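Local coordinates for chromosomal replication initiator protein dnaA (Aquifex aeolicus, PDB 1L8Q) that probably binds the chromosomal replication origin in its ATP-bound form, through a C-terminal double-stranded DNA-binding domain, to initiate DNA replication once per cell cycle, at residues Glu217-Glu220 and Arg221-Lys225; Ser275-Glu278 and Ile279-Phe283. All blocks are in the same frame, centred on the assembly; numbering follows the deposited sequence.

Contact 1 of 2, residues Glu217-Glu220 and Arg221-Lys225; sequences EGLE and RKERK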
loop_
_atom_site.group_PDB
_atom_site.type_symbol
_atom_site.label_atom_id
_atom_site.label_comp_id
_atom_site.label_asym_id
_atom_site.label_seq_id
_atom_site.Cartn_x
_atom_site.Cartn_y
_atom_site.Cartn_z
ATOM N N GLU A 217 19.314 -5.430 -19.009
ATOM C CA GLU A 217 20.531 -4.613 -18.981
ATOM C C GLU A 217 20.297 -3.170 -19.443
ATOM O O GLU A 217 21.114 -2.284 -19.173
ATOM C CB GLU A 217 21.673 -5.286 -19.743
ATOM C CG GLU A 217 21.977 -6.672 -19.200
ATOM C CD GLU A 217 23.182 -7.327 -19.850
ATOM O OE1 GLU A 217 23.515 -6.982 -20.994
ATOM O OE2 GLU A 217 23.795 -8.201 -19.220
ATOM N N GLY A 218 19.163 -2.946 -20.102
ATOM C CA GLY A 218 18.760 -1.622 -20.516
ATOM C C GLY A 218 18.277 -0.864 -19.305
ATOM O O GLY A 218 18.580 0.315 -19.142
ATOM N N LEU A 219 17.556 -1.561 -18.429
ATOM C CA LEU A 219 17.057 -0.964 -17.195
ATOM C C LEU A 219 18.216 -0.622 -16.284
ATOM O O LEU A 219 18.259 0.460 -15.690
ATOM C CB LEU A 219 16.068 -1.902 -16.482
ATOM C CG LEU A 219 15.448 -1.275 -15.219
ATOM C CD1 LEU A 219 14.888 0.137 -15.508
ATOM C CD2 LEU A 219 14.383 -2.205 -14.621
ATOM N N GLU A 220 19.177 -1.520 -16.188
ATOM C CA GLU A 220 20.336 -1.244 -15.349
ATOM C C GLU A 220 21.066 0.003 -15.836
ATOM O O GLU A 220 21.444 0.870 -15.032
ATOM C CB GLU A 220 21.266 -2.456 -15.270
ATOM C CG GLU A 220 20.707 -3.571 -14.387
ATOM C CD GLU A 220 21.611 -4.777 -14.305
ATOM O OE1 GLU A 220 21.949 -5.178 -13.175
ATOM O OE2 GLU A 220 21.972 -5.338 -15.362
ATOM N N ARG A 221 21.210 0.127 -17.150
ATOM C CA ARG A 221 21.853 1.292 -17.718
ATOM C C ARG A 221 21.057 2.557 -17.433
ATOM O O ARG A 221 21.608 3.561 -16.970
ATOM C CB ARG A 221 22.021 1.118 -19.217
ATOM C CG ARG A 221 23.034 2.058 -19.848
ATOM C CD ARG A 221 23.044 2.012 -21.357
ATOM N NE ARG A 221 24.192 2.704 -21.939
ATOM C CZ ARG A 221 24.258 4.017 -22.136
ATOM N NH1 ARG A 221 23.243 4.787 -21.791
ATOM N NH2 ARG A 221 25.342 4.561 -22.678
ATOM N N LYS A 222 19.759 2.511 -17.697
ATOM C CA LYS A 222 18.917 3.661 -17.466
ATOM C C LYS A 222 18.999 4.059 -16.005
ATOM O O LYS A 222 19.150 5.244 -15.685
ATOM C CB LYS A 222 17.470 3.383 -17.895
ATOM C CG LYS A 222 16.517 4.590 -17.772
ATOM C CD LYS A 222 17.144 5.863 -18.326
ATOM C CE LYS A 222 16.084 6.953 -18.582
ATOM N NZ LYS A 222 15.397 7.433 -17.323
ATOM N N GLU A 223 18.932 3.077 -15.108
ATOM C CA GLU A 223 18.926 3.413 -13.682
ATOM C C GLU A 223 20.270 3.959 -13.216
ATOM O O GLU A 223 20.339 4.804 -12.336
ATOM C CB GLU A 223 18.417 2.246 -12.829
ATOM C CG GLU A 223 16.916 2.107 -12.926
ATOM C CD GLU A 223 16.351 1.036 -12.043
ATOM O OE1 GLU A 223 17.117 0.149 -11.594
ATOM O OE2 GLU A 223 15.126 1.071 -11.806
ATOM N N ARG A 224 21.336 3.506 -13.854
ATOM C CA ARG A 224 22.669 4.007 -13.538
ATOM C C ARG A 224 22.763 5.469 -13.920
ATOM O O ARG A 224 23.296 6.300 -13.171
ATOM C CB ARG A 224 23.713 3.234 -14.324
ATOM C CG ARG A 224 25.018 3.112 -13.636
ATOM C CD ARG A 224 26.173 2.810 -14.559
ATOM N NE ARG A 224 25.798 2.098 -15.793
ATOM C CZ ARG A 224 25.771 0.762 -15.926
ATOM N NH1 ARG A 224 26.055 -0.015 -14.889
ATOM N NH2 ARG A 224 25.446 0.205 -17.090
ATOM N N LYS A 225 22.249 5.776 -15.104
ATOM C CA LYS A 225 22.204 7.143 -15.568
ATOM C C LYS A 225 21.380 8.020 -14.629
ATOM O O LYS A 225 21.782 9.131 -14.301
ATOM C CB LYS A 225 21.637 7.199 -16.969
ATOM C CG LYS A 225 22.686 7.133 -18.079
ATOM C CD LYS A 225 22.415 8.278 -19.074
ATOM C CE LYS A 225 22.822 7.921 -20.507
ATOM N NZ LYS A 225 22.613 9.073 -21.446
#
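Leu219 lays its CG and CD1 against the aliphatic and carboxylate end of Glu223, one helical turn further on. The two side chains cross at a slant. CD1 of Leu219 comes to 3.8 Å from CG of Glu223 and to about the same distance from OE2 of Glu223. Leu219 turns its CG away from its own backbone N and beside the carbonyl carbon (chi1 -176°), whereas Glu223 has its CG beside the backbone N (chi1 -76°) and then runs out extended. These torsions bring the leucine end alongside CG and the carboxylate of Glu223. The same pair is joined through the backbone, with Glu223 N bonded to Leu219 O at 2.8 Å. CB and CG of Glu223 also rest close to that carbonyl oxygen.

Three more i to i+4 bonds continue the alpha-helical ladder. Arg221 N reaches Glu217 O at 3.1 Å. Lys222 N to Gly218 O and Arg224 N to Glu220 O are both 2.9 Å. The guanidinium of Arg224 has Glu220 O over one face. Its NH1 lies 6.7 Å from Glu220 OE2, too far for a salt bridge.

Leu219 is buried against Lys207, Leu210 and Ile211 of helix 201-214. Glu223 OE2 forms a salt bridge with Lys207, and Glu223 OE1 is hydrogen-bonded to Tyr193. Lys222 NZ forms a salt bridge with Glu226, one turn further along the same helix. This is the start of helix 216-241, in domain IV. Both carboxylate oxygens of Glu223 are satisfied across to neighbouring helices, which probably favours its ionised form and fixes the rotation of the group that lies along Leu219.

Contact 2 of 2, residues Ser275-Glu278 and Ile279-Phe283; sequences SLIE and IARAF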
loop_
_atom_site.group_PDB
_atom_site.type_symbol
_atom_site.label_atom_id
_atom_site.label_comp_id
_atom_site.label_asym_id
_atom_site.label_seq_id
_atom_site.Cartn_x
_atom_site.Cartn_y
_atom_site.Cartn_z
ATOM N N SER A 275 12.194 8.682 -6.741
ATOM C CA SER A 275 11.382 8.224 -5.633
ATOM C C SER A 275 12.110 8.465 -4.327
ATOM O O SER A 275 13.326 8.671 -4.323
ATOM C CB SER A 275 11.051 6.740 -5.792
ATOM O OG SER A 275 12.207 6.010 -6.138
ATOM N N LEU A 276 11.351 8.452 -3.225
ATOM C CA LEU A 276 11.899 8.612 -1.886
ATOM C C LEU A 276 13.037 7.632 -1.701
ATOM O O LEU A 276 14.171 8.020 -1.429
ATOM C CB LEU A 276 10.820 8.347 -0.837
ATOM C CG LEU A 276 9.552 9.198 -0.901
ATOM C CD1 LEU A 276 8.487 8.634 0.028
ATOM C CD2 LEU A 276 9.861 10.658 -0.565
ATOM N N ILE A 277 12.729 6.351 -1.872
ATOM C CA ILE A 277 13.735 5.316 -1.746
ATOM C C ILE A 277 14.973 5.710 -2.531
ATOM O O ILE A 277 16.074 5.718 -1.989
ATOM C CB ILE A 277 13.195 3.968 -2.237
ATOM C CG1 ILE A 277 11.945 3.575 -1.446
ATOM C CG2 ILE A 277 14.262 2.886 -2.097
ATOM C CD1 ILE A 277 12.203 2.549 -0.355
ATOM N N GLU A 278 14.784 6.058 -3.807
ATOM C CA GLU A 278 15.898 6.454 -4.678
ATOM C C GLU A 278 16.677 7.628 -4.111
ATOM O O GLU A 278 17.902 7.608 -4.079
ATOM C CB GLU A 278 15.406 6.786 -6.093
ATOM C CG GLU A 278 15.351 5.589 -7.034
ATOM C CD GLU A 278 14.507 5.845 -8.275
ATOM O OE1 GLU A 278 14.048 6.998 -8.473
ATOM O OE2 GLU A 278 14.296 4.884 -9.052
ATOM N N ILE A 279 15.964 8.660 -3.681
ATOM C CA ILE A 279 16.607 9.812 -3.085
ATOM C C ILE A 279 17.337 9.377 -1.821
ATOM O O ILE A 279 18.490 9.737 -1.611
ATOM C CB ILE A 279 15.577 10.902 -2.764
ATOM C CG1 ILE A 279 14.843 11.323 -4.031
ATOM C CG2 ILE A 279 16.254 12.101 -2.129
ATOM C CD1 ILE A 279 13.658 12.199 -3.772
ATOM N N ALA A 280 16.671 8.584 -0.990
ATOM C CA ALA A 280 17.290 8.106 0.239
ATOM C C ALA A 280 18.586 7.380 -0.082
ATOM O O ALA A 280 19.605 7.607 0.554
ATOM C CB ALA A 280 16.339 7.198 1.013
ATOM N N ARG A 281 18.545 6.518 -1.090
ATOM C CA ARG A 281 19.727 5.758 -1.488
ATOM C C ARG A 281 20.820 6.681 -1.996
ATOM O O ARG A 281 22.000 6.481 -1.722
ATOM C CB ARG A 281 19.381 4.728 -2.571
ATOM C CG ARG A 281 18.538 3.552 -2.095
ATOM C CD ARG A 281 18.288 2.508 -3.171
ATOM N NE ARG A 281 17.299 1.519 -2.759
ATOM C CZ ARG A 281 17.426 0.218 -2.960
ATOM N NH1 ARG A 281 18.505 -0.252 -3.569
ATOM N NH2 ARG A 281 16.477 -0.619 -2.551
ATOM N N ALA A 282 20.419 7.688 -2.751
ATOM C CA ALA A 282 21.373 8.624 -3.305
ATOM C C ALA A 282 22.152 9.250 -2.167
ATOM O O ALA A 282 23.382 9.213 -2.138
ATOM C CB ALA A 282 20.657 9.682 -4.096
ATOM N N PHE A 283 21.424 9.834 -1.229
ATOM C CA PHE A 283 22.040 10.409 -0.061
ATOM C C PHE A 283 22.238 9.277 0.918
ATOM O O PHE A 283 21.300 8.846 1.583
ATOM C CB PHE A 283 21.148 11.499 0.525
ATOM C CG PHE A 283 20.840 12.601 -0.442
ATOM C CD1 PHE A 283 21.789 13.557 -0.746
ATOM C CD2 PHE A 283 19.612 12.667 -1.066
ATOM C CE1 PHE A 283 21.511 14.564 -1.642
ATOM C CE2 PHE A 283 19.334 13.672 -1.963
ATOM C CZ PHE A 283 20.282 14.624 -2.246
#
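Ile279 sends its backbone N to Ser275 O at 2.7 Å, and its CG1 packs on the same oxygen. Three similar bonds follow. Ala280 N meets Leu276 O, Arg281 N meets Ile277 O, and Ala282 N meets Glu278 O at 2.8 Å. Phe283 N closes the series on Ile279 O.

At the start of the helix Ser275 and Glu278 form a capping box. Ser275 N donates to Glu278 OE1 at 3.0 Å, from above the carboxylate plane. In return Glu278 N makes a weak bond of 3.5 Å to Ser275 OG.

Ile277 and Arg281 lie side by side and point the same way. CG2 of Ile277 sits at the guanidinium edge, 3.4 Å from Arg281 NE. Ile277 holds CG2 opposite its backbone N, which lays that methyl beside the extended Arg281 chain. Arg281 NH2 is taken by the backbone O of Glu196.

Ile279 and Phe283 face helix 258-272, and Leu276 touches helix 290-300, within the helix-turn-helix family region. The N-terminal amides of Ser275 and Glu278 thus find side-chain acceptors, and the carboxylate probably also suits the positive end of the helix dipole.

Overall arrangement
Both contacts are local, each made along one helix of domain IV. Contact 1 lies on the surface near the start of helix 216-241. Contact 2 is partly buried and spans the whole of the short helix 276-282. Their centres are 16 Å apart, and their nearest atoms, about 5 Å apart, do not touch. Further along helix 216-241, however, Leu230 and Val234 touch Ala282 and Phe283 of contact 2. The chemistry follows the place. Residues 217-225 are rich in charge, with one buried leucine turned to helix 201-214. Residues 275-283 combine a polar cap with apolar residues packed among neighbouring helices.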